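Local coordinates for JSC1_58120g3 ([Leptolyngbya] sp. JSC-1, PDB 6XHH), which binds a linear tetrapyrrole (bilin) in a GAF domain and probably senses far-red light as a cyanobacteriochrome of the phytochrome superfamily, at residues 45-50 and 80-85; 20-25 and 139-144; 66-71 and 122-127. All blocks are in the same frame, centred on the assembly; numbering follows the deposited sequence.

Interaction 1: residues 45-50 and 80-85; sequences EDYFGD and RFQQNQ. With M1V (mesobiliverdin IX(alpha)), chain C.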
loop_
_atom_site.group_PDB
_atom_site.type_symbol
_atom_site.label_atom_id
_atom_site.label_comp_id
_atom_site.label_asym_id
_atom_site.label_seq_id
_atom_site.Cartn_x
_atom_site.Cartn_y
_atom_site.Cartn_z
ATOM N N GLU A 45 -3.110 -13.676 11.147
ATOM C CA GLU A 45 -3.607 -14.908 10.555
ATOM C C GLU A 45 -5.052 -14.792 10.089
ATOM O O GLU A 45 -5.477 -15.570 9.223
ATOM C CB GLU A 45 -3.459 -16.051 11.559
ATOM C CG GLU A 45 -3.988 -15.754 12.960
ATOM C CD GLU A 45 -5.509 -15.776 13.032
ATOM O OE1 GLU A 45 -6.116 -16.582 12.297
ATOM O OE2 GLU A 45 -6.101 -14.984 13.801
ATOM N N ASP A 46 -5.822 -13.863 10.651
ATOM C CA ASP A 46 -7.218 -13.691 10.256
ATOM C C ASP A 46 -7.419 -12.547 9.273
ATOM O O ASP A 46 -8.568 -12.181 8.987
ATOM C CB ASP A 46 -8.113 -13.487 11.487
ATOM C CG ASP A 46 -7.667 -12.322 12.370
ATOM O OD1 ASP A 46 -6.690 -11.628 12.019
ATOM O OD2 ASP A 46 -8.305 -12.097 13.436
ATOM N N TYR A 47 -6.334 -11.988 8.744
ATOM C CA TYR A 47 -6.339 -10.894 7.779
ATOM C C TYR A 47 -6.885 -9.602 8.370
ATOM O O TYR A 47 -7.171 -8.666 7.621
ATOM C CB TYR A 47 -7.074 -11.276 6.490
ATOM C CG TYR A 47 -6.316 -12.382 5.772
ATOM C CD1 TYR A 47 -5.235 -12.095 4.946
ATOM C CD2 TYR A 47 -6.651 -13.721 5.970
ATOM C CE1 TYR A 47 -4.519 -13.108 4.318
ATOM C CE2 TYR A 47 -5.946 -14.737 5.338
ATOM C CZ TYR A 47 -4.888 -14.429 4.514
ATOM O OH TYR A 47 -4.187 -15.451 3.890
ATOM N N PHE A 48 -7.036 -9.523 9.692
ATOM C CA PHE A 48 -6.788 -8.261 10.369
ATOM C C PHE A 48 -5.289 -7.965 10.268
ATOM O O PHE A 48 -4.526 -8.726 9.672
ATOM C CB PHE A 48 -7.245 -8.333 11.825
ATOM C CG PHE A 48 -8.734 -8.475 11.994
ATOM C CD1 PHE A 48 -9.616 -8.130 10.979
ATOM C CD2 PHE A 48 -9.251 -8.941 13.199
ATOM C CE1 PHE A 48 -10.989 -8.235 11.172
ATOM C CE2 PHE A 48 -10.616 -9.058 13.392
ATOM C CZ PHE A 48 -11.490 -8.716 12.381
ATOM N N GLY A 49 -4.834 -6.856 10.831
ATOM C CA GLY A 49 -3.432 -6.531 10.625
ATOM C C GLY A 49 -3.011 -5.285 11.374
ATOM O O GLY A 49 -3.826 -4.585 11.983
ATOM N N ASP A 50 -1.706 -5.022 11.316
ATOM C CA ASP A 50 -1.073 -3.973 12.102
ATOM C C ASP A 50 -0.075 -3.191 11.258
ATOM O O ASP A 50 0.579 -3.745 10.372
ATOM C CB ASP A 50 -0.362 -4.571 13.324
ATOM C CG ASP A 50 -1.290 -5.431 14.159
ATOM O OD1 ASP A 50 -1.971 -4.857 15.030
ATOM O OD2 ASP A 50 -1.368 -6.658 13.916
ATOM N N ARG A 80 -9.293 -8.946 -2.679
ATOM C CA ARG A 80 -8.673 -8.948 -3.996
ATOM C C ARG A 80 -7.167 -9.138 -3.934
ATOM O O ARG A 80 -6.558 -9.475 -4.958
ATOM C CB ARG A 80 -8.980 -7.635 -4.716
ATOM C CG ARG A 80 -8.313 -6.418 -4.053
ATOM C CD ARG A 80 -8.492 -5.137 -4.868
ATOM N NE ARG A 80 -9.898 -4.735 -4.980
ATOM C CZ ARG A 80 -10.360 -3.910 -5.922
ATOM N NH1 ARG A 80 -9.540 -3.393 -6.828
ATOM N NH2 ARG A 80 -11.643 -3.615 -5.969
ATOM N N PHE A 81 -6.551 -8.939 -2.766
ATOM C CA PHE A 81 -5.097 -9.011 -2.708
ATOM C C PHE A 81 -4.595 -10.441 -2.866
ATOM O O PHE A 81 -3.428 -10.642 -3.247
ATOM C CB PHE A 81 -4.607 -8.365 -1.408
ATOM C CG PHE A 81 -4.945 -6.910 -1.323
ATOM C CD1 PHE A 81 -4.346 -6.006 -2.191
ATOM C CD2 PHE A 81 -5.905 -6.442 -0.425
ATOM C CE1 PHE A 81 -4.681 -4.666 -2.156
ATOM C CE2 PHE A 81 -6.229 -5.096 -0.383
ATOM C CZ PHE A 81 -5.620 -4.205 -1.249
ATOM N N GLN A 82 -5.468 -11.436 -2.644
ATOM C CA GLN A 82 -5.061 -12.814 -2.899
ATOM C C GLN A 82 -4.798 -13.047 -4.377
ATOM O O GLN A 82 -4.007 -13.926 -4.730
ATOM C CB GLN A 82 -6.117 -13.793 -2.386
ATOM C CG GLN A 82 -6.253 -13.855 -0.858
ATOM C CD GLN A 82 -5.091 -14.572 -0.167
ATOM O OE1 GLN A 82 -4.141 -15.032 -0.814
ATOM N NE2 GLN A 82 -5.180 -14.690 1.158
ATOM N N GLN A 83 -5.436 -12.264 -5.247
ATOM C CA GLN A 83 -5.198 -12.303 -6.682
ATOM C C GLN A 83 -4.208 -11.229 -7.129
ATOM O O GLN A 83 -4.067 -10.984 -8.330
ATOM C CB GLN A 83 -6.522 -12.149 -7.436
ATOM C CG GLN A 83 -7.406 -13.387 -7.384
ATOM C CD GLN A 83 -7.986 -13.648 -6.016
ATOM O OE1 GLN A 83 -8.612 -12.772 -5.410
ATOM N NE2 GLN A 83 -7.782 -14.861 -5.513
ATOM N N ASN A 84 -3.525 -10.584 -6.180
ATOM C CA ASN A 84 -2.595 -9.484 -6.471
ATOM C C ASN A 84 -3.240 -8.388 -7.317
ATOM O O ASN A 84 -2.618 -7.821 -8.225
ATOM C CB ASN A 84 -1.316 -9.980 -7.142
ATOM C CG ASN A 84 -0.213 -8.948 -7.076
ATOM O OD1 ASN A 84 -0.289 -8.003 -6.276
ATOM N ND2 ASN A 84 0.805 -9.098 -7.921
ATOM N N GLN A 85 -4.489 -8.064 -7.001
ATOM C CA GLN A 85 -5.096 -6.884 -7.598
ATOM C C GLN A 85 -4.874 -5.674 -6.687
ATOM O O GLN A 85 -4.965 -5.797 -5.458
ATOM C CB GLN A 85 -6.588 -7.109 -7.824
ATOM C CG GLN A 85 -6.871 -8.177 -8.876
ATOM C CD GLN A 85 -8.211 -7.968 -9.565
ATOM O OE1 GLN A 85 -8.560 -6.847 -9.954
ATOM N NE2 GLN A 85 -8.973 -9.048 -9.714
HETATM O OA M1V C . -12.716 -1.167 8.795
HETATM C C1A M1V C . -13.755 -1.441 8.213
HETATM N NA M1V C . -13.821 -1.801 6.925
HETATM C C2A M1V C . -15.043 -1.439 8.785
HETATM C CMA M1V C . -15.377 -1.087 10.216
HETATM C C3A M1V C . -15.951 -1.813 7.797
HETATM C CAA M1V C . -17.421 -1.942 7.926
HETATM C CBA M1V C . -17.905 -3.368 7.658
HETATM C C4A M1V C . -15.152 -2.046 6.573
HETATM C CHA M1V C . -15.673 -2.449 5.374
HETATM C C1B M1V C . -15.015 -2.729 4.094
HETATM C C2B M1V C . -15.765 -3.078 2.940
HETATM C CMB M1V C . -17.269 -3.185 2.861
HETATM C C3B M1V C . -14.880 -3.279 1.923
HETATM C CAB M1V C . -15.220 -3.661 0.494
HETATM C CBB M1V C . -15.019 -2.454 -0.438
HETATM C CGB M1V C . -16.056 -1.388 -0.161
HETATM O O2B M1V C . -17.262 -1.604 -0.435
HETATM O O1B M1V C . -15.741 -0.285 0.340
HETATM N NB M1V C . -13.712 -2.732 3.772
HETATM C C4B M1V C . -13.580 -3.062 2.470
HETATM C CHB M1V C . -12.422 -3.200 1.688
HETATM C C1C M1V C . -11.083 -2.855 1.925
HETATM C C2C M1V C . -10.133 -2.786 0.897
HETATM C CAC M1V C . -10.399 -3.145 -0.549
HETATM C CBC M1V C . -10.279 -4.695 -0.563
HETATM C CGC M1V C . -10.920 -5.393 -1.754
HETATM O O2C M1V C . -11.469 -4.732 -2.664
HETATM O O1C M1V C . -10.920 -6.647 -1.839
HETATM C C3C M1V C . -8.923 -2.420 1.482
HETATM C CMC M1V C . -7.631 -2.231 0.736
HETATM N NC M1V C . -10.473 -2.510 3.111
HETATM C C4C M1V C . -9.152 -2.236 2.861
HETATM C CHC M1V C . -8.295 -1.882 3.943
HETATM C C1D M1V C . -7.010 -1.396 3.946
HETATM C C2D M1V C . -5.982 -1.779 4.850
HETATM C CMD M1V C . -6.106 -2.827 5.930
HETATM N ND M1V C . -6.508 -0.399 3.121
HETATM C C4D M1V C . -5.219 -0.182 3.457
HETATM O OD M1V C . -4.509 0.653 2.896
HETATM C C3D M1V C . -4.876 -1.049 4.544
HETATM C CAD M1V C . -3.531 -1.156 5.218
HETATM C CBD M1V C . -3.335 0.031 6.135
#
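A small polar contact at the surface joins the turn before strand 49-56 to the 3-10 segment before strand 87-89: Gln-82 NE2 lies 3.0 Å from Tyr-47 OH. The bond is weak, with an N-H...O angle of 130°, and the amide stands 70° from the phenol ring; the same NE2 donates to the backbone O of Gln-77. A bend in the Gln-82 chain brings its end nearer the phenol, and Leu-140 packs against both side chains. Tyr-47 sits in an Asx turn, in which Phe-48 N donates to Asp-46 OD1 (3.2 Å) from above the carboxylate plane. Beside this contact the chromophore is gripped at its C-ring propionate. Arg-80 N reaches chromophore O1C at 2.9 Å in a nearly straight bond (169°), Arg-80 NE reaches chromophore O2C at 2.8 Å, and Arg-80 NH2 makes a salt bridge to Glu-96. Phe-81 turns the edge of its ring to chromophore methyl CMC, with CE2 at 3.4 Å. A bilin propionate held by an arginine is characteristic of phytochrome-superfamily GAF pockets.

Interaction 2: residues 20-25 and 139-144; sequences SIFSTT and KLWGLL. With M1V (mesobiliverdin IX(alpha)), chain C.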
loop_
_atom_site.group_PDB
_atom_site.type_symbol
_atom_site.label_atom_id
_atom_site.label_comp_id
_atom_site.label_asym_id
_atom_site.label_seq_id
_atom_site.Cartn_x
_atom_site.Cartn_y
_atom_site.Cartn_z
ATOM N N SER A 20 15.549 -1.972 8.513
ATOM C CA SER A 20 16.098 -0.895 7.694
ATOM C C SER A 20 15.505 -0.921 6.289
ATOM O O SER A 20 15.250 0.135 5.698
ATOM C CB SER A 20 17.623 -1.006 7.629
ATOM O OG SER A 20 18.206 -0.746 8.897
ATOM N N ILE A 21 15.303 -2.121 5.732
ATOM C CA ILE A 21 14.692 -2.251 4.407
ATOM C C ILE A 21 13.297 -1.636 4.401
ATOM O O ILE A 21 12.937 -0.880 3.487
ATOM C CB ILE A 21 14.650 -3.728 3.987
ATOM C CG1 ILE A 21 16.076 -4.239 3.768
ATOM C CG2 ILE A 21 13.806 -3.914 2.734
ATOM C CD1 ILE A 21 16.161 -5.668 3.271
ATOM N N PHE A 22 12.494 -1.957 5.419
ATOM C CA PHE A 22 11.147 -1.394 5.526
ATOM C C PHE A 22 11.187 0.124 5.612
ATOM O O PHE A 22 10.424 0.817 4.930
ATOM C CB PHE A 22 10.433 -1.961 6.748
ATOM C CG PHE A 22 9.907 -3.349 6.559
ATOM C CD1 PHE A 22 10.265 -4.106 5.453
ATOM C CD2 PHE A 22 9.057 -3.901 7.504
ATOM C CE1 PHE A 22 9.769 -5.388 5.295
ATOM C CE2 PHE A 22 8.552 -5.168 7.345
ATOM C CZ PHE A 22 8.919 -5.921 6.252
ATOM N N SER A 23 12.056 0.662 6.467
ATOM C CA SER A 23 12.090 2.109 6.660
ATOM C C SER A 23 12.561 2.820 5.402
ATOM O O SER A 23 11.968 3.819 4.978
ATOM C CB SER A 23 13.000 2.453 7.839
ATOM O OG SER A 23 12.418 2.031 9.057
ATOM N N THR A 24 13.635 2.317 4.790
ATOM C CA THR A 24 14.113 2.889 3.538
ATOM C C THR A 24 13.044 2.830 2.456
ATOM O O THR A 24 12.881 3.783 1.684
ATOM C CB THR A 24 15.365 2.138 3.087
ATOM O OG1 THR A 24 16.370 2.273 4.097
ATOM C CG2 THR A 24 15.888 2.685 1.780
ATOM N N THR A 25 12.317 1.713 2.377
ATOM C CA THR A 25 11.286 1.566 1.357
ATOM C C THR A 25 10.187 2.611 1.518
ATOM O O THR A 25 9.844 3.316 0.560
ATOM C CB THR A 25 10.704 0.157 1.404
ATOM O OG1 THR A 25 11.752 -0.786 1.118
ATOM C CG2 THR A 25 9.615 0.008 0.375
ATOM N N LYS A 139 2.616 -16.440 -0.688
ATOM C CA LYS A 139 1.816 -16.205 0.511
ATOM C C LYS A 139 1.557 -14.708 0.669
ATOM O O LYS A 139 2.502 -13.909 0.699
ATOM C CB LYS A 139 2.516 -16.759 1.752
ATOM C CG LYS A 139 1.881 -16.323 3.063
ATOM C CD LYS A 139 2.921 -15.774 4.028
ATOM C CE LYS A 139 2.283 -15.214 5.284
ATOM N NZ LYS A 139 1.646 -16.278 6.112
ATOM N N LEU A 140 0.283 -14.329 0.776
ATOM C CA LEU A 140 -0.091 -12.937 1.007
ATOM C C LEU A 140 0.308 -12.540 2.427
ATOM O O LEU A 140 -0.247 -13.050 3.404
ATOM C CB LEU A 140 -1.588 -12.752 0.782
ATOM C CG LEU A 140 -2.152 -11.342 0.972
ATOM C CD1 LEU A 140 -1.454 -10.357 0.058
ATOM C CD2 LEU A 140 -3.689 -11.291 0.756
ATOM N N TRP A 141 1.279 -11.632 2.542
ATOM C CA TRP A 141 1.906 -11.277 3.805
ATOM C C TRP A 141 1.359 -9.986 4.399
ATOM O O TRP A 141 1.205 -9.876 5.625
ATOM C CB TRP A 141 3.421 -11.152 3.589
ATOM C CG TRP A 141 4.226 -10.776 4.804
ATOM C CD1 TRP A 141 4.879 -11.626 5.659
ATOM C CD2 TRP A 141 4.452 -9.447 5.313
ATOM N NE1 TRP A 141 5.517 -10.905 6.645
ATOM C CE2 TRP A 141 5.264 -9.571 6.461
ATOM C CE3 TRP A 141 4.067 -8.168 4.894
ATOM C CZ2 TRP A 141 5.678 -8.461 7.205
ATOM C CZ3 TRP A 141 4.482 -7.068 5.636
ATOM C CH2 TRP A 141 5.284 -7.225 6.773
ATOM N N GLY A 142 1.074 -9.007 3.556
ATOM C CA GLY A 142 0.649 -7.712 4.047
ATOM C C GLY A 142 0.341 -6.786 2.898
ATOM O O GLY A 142 0.115 -7.232 1.769
ATOM N N LEU A 143 0.329 -5.486 3.202
ATOM C CA LEU A 143 -0.021 -4.455 2.237
ATOM C C LEU A 143 0.974 -3.309 2.294
ATOM O O LEU A 143 1.413 -2.910 3.380
ATOM C CB LEU A 143 -1.436 -3.911 2.502
ATOM C CG LEU A 143 -2.575 -4.931 2.561
ATOM C CD1 LEU A 143 -3.865 -4.287 3.074
ATOM C CD2 LEU A 143 -2.791 -5.541 1.194
ATOM N N LEU A 144 1.293 -2.768 1.124
ATOM C CA LEU A 144 2.032 -1.519 0.975
ATOM C C LEU A 144 1.046 -0.462 0.497
ATOM O O LEU A 144 0.402 -0.643 -0.549
ATOM C CB LEU A 144 3.190 -1.679 -0.014
ATOM C CG LEU A 144 3.954 -0.436 -0.474
ATOM C CD1 LEU A 144 4.742 0.196 0.661
ATOM C CD2 LEU A 144 4.897 -0.778 -1.620
HETATM O OA M1V C . -12.716 -1.167 8.795
HETATM C C1A M1V C . -13.755 -1.441 8.213
HETATM N NA M1V C . -13.821 -1.801 6.925
HETATM C C2A M1V C . -15.043 -1.439 8.785
HETATM C CMA M1V C . -15.377 -1.087 10.216
HETATM C C3A M1V C . -15.951 -1.813 7.797
HETATM C CAA M1V C . -17.421 -1.942 7.926
HETATM C CBA M1V C . -17.905 -3.368 7.658
HETATM C C4A M1V C . -15.152 -2.046 6.573
HETATM C CHA M1V C . -15.673 -2.449 5.374
HETATM C C1B M1V C . -15.015 -2.729 4.094
HETATM C C2B M1V C . -15.765 -3.078 2.940
HETATM C CMB M1V C . -17.269 -3.185 2.861
HETATM C C3B M1V C . -14.880 -3.279 1.923
HETATM C CAB M1V C . -15.220 -3.661 0.494
HETATM C CBB M1V C . -15.019 -2.454 -0.438
HETATM C CGB M1V C . -16.056 -1.388 -0.161
HETATM O O2B M1V C . -17.262 -1.604 -0.435
HETATM O O1B M1V C . -15.741 -0.285 0.340
HETATM N NB M1V C . -13.712 -2.732 3.772
HETATM C C4B M1V C . -13.580 -3.062 2.470
HETATM C CHB M1V C . -12.422 -3.200 1.688
HETATM C C1C M1V C . -11.083 -2.855 1.925
HETATM C C2C M1V C . -10.133 -2.786 0.897
HETATM C CAC M1V C . -10.399 -3.145 -0.549
HETATM C CBC M1V C . -10.279 -4.695 -0.563
HETATM C CGC M1V C . -10.920 -5.393 -1.754
HETATM O O2C M1V C . -11.469 -4.732 -2.664
HETATM O O1C M1V C . -10.920 -6.647 -1.839
HETATM C C3C M1V C . -8.923 -2.420 1.482
HETATM C CMC M1V C . -7.631 -2.231 0.736
HETATM N NC M1V C . -10.473 -2.510 3.111
HETATM C C4C M1V C . -9.152 -2.236 2.861
HETATM C CHC M1V C . -8.295 -1.882 3.943
HETATM C C1D M1V C . -7.010 -1.396 3.946
HETATM C C2D M1V C . -5.982 -1.779 4.850
HETATM C CMD M1V C . -6.106 -2.827 5.930
HETATM N ND M1V C . -6.508 -0.399 3.121
HETATM C C4D M1V C . -5.219 -0.182 3.457
HETATM O OD M1V C . -4.509 0.653 2.896
HETATM C C3D M1V C . -4.876 -1.049 4.544
HETATM C CAD M1V C . -3.531 -1.156 5.218
HETATM C CBD M1V C . -3.335 0.031 6.135
#
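Helix 18-33 lies on one side of the antiparallel GAF sheet and meets strand 139-148 through side chains alone, where a classic beta bulge sets Trp-141 and Gly-142 both opposite Ile-134. Phe-22 and Trp-141 approach from opposite directions and make a buried aromatic pair, the ring planes 70° apart and the centroid of Phe-22 5.9 Å from that of the six-membered ring of Trp-141. With CG anti to the backbone N (chi1 180°), the indole reaches out from the strand toward the helix. Leu-170 and Ile-174 of helix 157-178 add to the packing, the first against Phe-22 and the second against Trp-141. Thr-25 is tied back to its own helix, OG1 donating to Ile-21 O at 2.7 Å from above the carbonyl plane and Thr-25 N from the opposite face. Leu-143 instead lines the bilin pocket, its CD1 3.7 Å from C3D of the D ring. Trp-141 CH2 touches the end of the phenyl ring, 3.9 Å from both CE2 and CZ of Phe-22.

Interaction 3: residues 66-71 and 122-127; sequences SGWEDP and ESFEVK. With M1V (mesobiliverdin IX(alpha)), chain C.
Phe-124 and Trp-68 form an oblique aromatic pair at the wall of the bilin pocket of the GAF domain, with Phe-124 behind the indole, where the edge strand 67-68 meets the end of helix 115-123. Phe-124 gives most of the buried surface. Its ring lies over one face of the indole, planes 36° apart and centroids 4.9 Å apart (six-membered ring of Trp-68), and its CE2 is 3.3 Å from Trp-68 CD2, displaced toward the rim. The edge of the phenyl ring meets Gly-67 O in its plane, with CZ at 3.5 Å. Phe-51 adds an edge-to-face contact to Phe-124, which lies within the Schellman motif that ends the helix, with Glu-125 (positive phi) as its C-prime residue.

Trp-68, with CG anti to the backbone N (chi1 -177°), turns its indole between this phenylalanine and the chromophore. The D ring lies across the opposite face, Trp-68 CZ3 standing 3.5 Å from C1D, while at the indole edge NE1 donates to the A-ring carbonyl OA (2.9 Å, 156°). One residue thus touches both terminal rings of the bilin. A leucine here would probably leave OA without this donor and open a gap between Phe-124 and the D ring.

Two residues on, Asp-70 N-caps helix 71-75, its OD1 accepting from Leu-73 N. Its other carboxylate oxygen, OD2, accepts from the A- and B-ring nitrogens of the chromophore, NA at 2.9 Å and NB at 3.0 Å.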
loop_
_atom_site.group_PDB
_atom_site.type_symbol
_atom_site.label_atom_id
_atom_site.label_comp_id
_atom_site.label_asym_id
_atom_site.label_seq_id
_atom_site.Cartn_x
_atom_site.Cartn_y
_atom_site.Cartn_z
ATOM N N SER A 66 -0.521 0.700 15.776
ATOM C CA SER A 66 -1.967 0.596 15.695
ATOM C C SER A 66 -2.368 -0.524 14.747
ATOM O O SER A 66 -1.617 -0.916 13.855
ATOM C CB SER A 66 -2.574 1.924 15.225
ATOM O OG SER A 66 -2.423 2.932 16.217
ATOM N N GLY A 67 -3.573 -1.037 14.955
ATOM C CA GLY A 67 -4.113 -2.037 14.061
ATOM C C GLY A 67 -5.289 -1.535 13.251
ATOM O O GLY A 67 -5.941 -0.545 13.603
ATOM N N TRP A 68 -5.567 -2.220 12.150
ATOM C CA TRP A 68 -6.807 -2.041 11.400
ATOM C C TRP A 68 -7.412 -3.424 11.235
ATOM O O TRP A 68 -6.825 -4.286 10.567
ATOM C CB TRP A 68 -6.538 -1.364 10.056
ATOM C CG TRP A 68 -7.731 -1.063 9.204
ATOM C CD1 TRP A 68 -9.016 -1.499 9.368
ATOM C CD2 TRP A 68 -7.730 -0.235 8.039
ATOM N NE1 TRP A 68 -9.821 -0.988 8.363
ATOM C CE2 TRP A 68 -9.048 -0.211 7.535
ATOM C CE3 TRP A 68 -6.741 0.496 7.374
ATOM C CZ2 TRP A 68 -9.391 0.522 6.396
ATOM C CZ3 TRP A 68 -7.084 1.206 6.246
ATOM C CH2 TRP A 68 -8.383 1.214 5.769
ATOM N N GLU A 69 -8.562 -3.647 11.875
ATOM C CA GLU A 69 -9.264 -4.926 11.809
ATOM C C GLU A 69 -10.412 -4.772 10.817
ATOM O O GLU A 69 -11.561 -4.490 11.176
ATOM C CB GLU A 69 -9.752 -5.363 13.195
ATOM C CG GLU A 69 -8.618 -5.443 14.220
ATOM C CD GLU A 69 -9.078 -5.881 15.592
ATOM O OE1 GLU A 69 -10.282 -5.734 15.897
ATOM O OE2 GLU A 69 -8.225 -6.350 16.370
ATOM N N ASP A 70 -10.094 -4.972 9.540
ATOM C CA ASP A 70 -11.083 -4.749 8.500
ATOM C C ASP A 70 -11.980 -5.970 8.370
ATOM O O ASP A 70 -11.497 -7.042 7.993
ATOM C CB ASP A 70 -10.426 -4.446 7.164
ATOM C CG ASP A 70 -11.443 -4.029 6.116
ATOM O OD1 ASP A 70 -12.250 -4.891 5.710
ATOM O OD2 ASP A 70 -11.421 -2.858 5.699
ATOM N N PRO A 71 -13.283 -5.849 8.644
ATOM C CA PRO A 71 -14.160 -7.028 8.616
ATOM C C PRO A 71 -14.300 -7.637 7.243
ATOM O O PRO A 71 -14.487 -8.855 7.134
ATOM C CB PRO A 71 -15.509 -6.477 9.113
ATOM C CG PRO A 71 -15.214 -5.186 9.752
ATOM C CD PRO A 71 -14.011 -4.634 9.046
ATOM N N GLU A 122 -10.956 7.569 7.208
ATOM C CA GLU A 122 -10.940 8.821 7.958
ATOM C C GLU A 122 -10.271 8.650 9.318
ATOM O O GLU A 122 -9.544 9.542 9.774
ATOM C CB GLU A 122 -12.368 9.351 8.123
ATOM C CG GLU A 122 -12.948 10.014 6.876
ATOM C CD GLU A 122 -14.443 10.197 6.980
ATOM O OE1 GLU A 122 -15.050 9.557 7.865
ATOM O OE2 GLU A 122 -15.007 10.978 6.189
ATOM N N SER A 123 -10.488 7.507 9.982
ATOM C CA SER A 123 -9.866 7.309 11.290
ATOM C C SER A 123 -8.349 7.233 11.203
ATOM O O SER A 123 -7.671 7.460 12.215
ATOM C CB SER A 123 -10.413 6.046 11.968
ATOM O OG SER A 123 -9.708 4.878 11.566
ATOM N N PHE A 124 -7.802 6.922 10.027
ATOM C CA PHE A 124 -6.365 6.907 9.817
ATOM C C PHE A 124 -5.879 8.155 9.092
ATOM O O PHE A 124 -4.707 8.215 8.692
ATOM C CB PHE A 124 -5.973 5.634 9.065
ATOM C CG PHE A 124 -6.210 4.377 9.866
ATOM C CD1 PHE A 124 -5.542 4.173 11.064
ATOM C CD2 PHE A 124 -7.122 3.422 9.443
ATOM C CE1 PHE A 124 -5.766 3.038 11.812
ATOM C CE2 PHE A 124 -7.349 2.280 10.195
ATOM C CZ PHE A 124 -6.667 2.088 11.376
ATOM N N GLU A 125 -6.759 9.158 8.942
ATOM C CA GLU A 125 -6.453 10.465 8.351
ATOM C C GLU A 125 -6.197 10.389 6.846
ATOM O O GLU A 125 -5.511 11.245 6.288
ATOM C CB GLU A 125 -5.266 11.129 9.042
ATOM C CG GLU A 125 -5.367 11.108 10.545
ATOM C CD GLU A 125 -4.358 12.021 11.169
ATOM O OE1 GLU A 125 -4.752 13.101 11.642
ATOM O OE2 GLU A 125 -3.171 11.668 11.163
ATOM N N VAL A 126 -6.776 9.404 6.163
ATOM C CA VAL A 126 -6.513 9.155 4.746
ATOM C C VAL A 126 -7.595 9.833 3.907
ATOM O O VAL A 126 -8.784 9.710 4.215
ATOM C CB VAL A 126 -6.468 7.640 4.459
ATOM C CG1 VAL A 126 -6.341 7.361 2.953
ATOM C CG2 VAL A 126 -5.335 6.952 5.229
ATOM N N LYS A 127 -7.195 10.539 2.831
ATOM C CA LYS A 127 -8.137 11.064 1.842
ATOM C C LYS A 127 -7.974 10.454 0.454
ATOM O O LYS A 127 -8.809 10.711 -0.425
ATOM C CB LYS A 127 -8.007 12.590 1.727
ATOM C CG LYS A 127 -8.689 13.342 2.870
ATOM C CD LYS A 127 -8.696 14.836 2.585
ATOM C CE LYS A 127 -9.364 15.599 3.716
ATOM N NZ LYS A 127 -8.704 15.292 5.013
HETATM O OA M1V C . -12.716 -1.167 8.795
HETATM C C1A M1V C . -13.755 -1.441 8.213
HETATM N NA M1V C . -13.821 -1.801 6.925
HETATM C C2A M1V C . -15.043 -1.439 8.785
HETATM C CMA M1V C . -15.377 -1.087 10.216
HETATM C C3A M1V C . -15.951 -1.813 7.797
HETATM C CAA M1V C . -17.421 -1.942 7.926
HETATM C CBA M1V C . -17.905 -3.368 7.658
HETATM C C4A M1V C . -15.152 -2.046 6.573
HETATM C CHA M1V C . -15.673 -2.449 5.374
HETATM C C1B M1V C . -15.015 -2.729 4.094
HETATM C C2B M1V C . -15.765 -3.078 2.940
HETATM C CMB M1V C . -17.269 -3.185 2.861
HETATM C C3B M1V C . -14.880 -3.279 1.923
HETATM C CAB M1V C . -15.220 -3.661 0.494
HETATM C CBB M1V C . -15.019 -2.454 -0.438
HETATM C CGB M1V C . -16.056 -1.388 -0.161
HETATM O O2B M1V C . -17.262 -1.604 -0.435
HETATM O O1B M1V C . -15.741 -0.285 0.340
HETATM N NB M1V C . -13.712 -2.732 3.772
HETATM C C4B M1V C . -13.580 -3.062 2.470
HETATM C CHB M1V C . -12.422 -3.200 1.688
HETATM C C1C M1V C . -11.083 -2.855 1.925
HETATM C C2C M1V C . -10.133 -2.786 0.897
HETATM C CAC M1V C . -10.399 -3.145 -0.549
HETATM C CBC M1V C . -10.279 -4.695 -0.563
HETATM C CGC M1V C . -10.920 -5.393 -1.754
HETATM O O2C M1V C . -11.469 -4.732 -2.664
HETATM O O1C M1V C . -10.920 -6.647 -1.839
HETATM C C3C M1V C . -8.923 -2.420 1.482
HETATM C CMC M1V C . -7.631 -2.231 0.736
HETATM N NC M1V C . -10.473 -2.510 3.111
HETATM C C4C M1V C . -9.152 -2.236 2.861
HETATM C CHC M1V C . -8.295 -1.882 3.943
HETATM C C1D M1V C . -7.010 -1.396 3.946
HETATM C C2D M1V C . -5.982 -1.779 4.850
HETATM C CMD M1V C . -6.106 -2.827 5.930
HETATM N ND M1V C . -6.508 -0.399 3.121
HETATM C C4D M1V C . -5.219 -0.182 3.457
HETATM O OD M1V C . -4.509 0.653 2.896
HETATM C C3D M1V C . -4.876 -1.049 4.544
HETATM C CAD M1V C . -3.531 -1.156 5.218
HETATM C CBD M1V C . -3.335 0.031 6.135
#

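All three contacts belong to one GAF domain and reach its antiparallel sheet, and each has a segment touching the bilin. Interactions 1 and 3 both lie inside the chain loop closed by interaction 2, and their segments alternate, 45-50, 66-71, 80-85, 122-127. Centres of interactions 1 and 2 are about 13 Å apart, and the two touch where Phe-81 and Gln-82 pack on Leu-143 and Leu-140. Interactions 1 and 3, about 15 Å apart, share neighbouring strands 49-56 and 67-68. Interactions 2 and 3, about 18 Å apart, do not touch. The sheet thus separates the helix packing of 20-25 from the chromophore, while interactions 1 and 3 adjoin its propionate and its terminal rings.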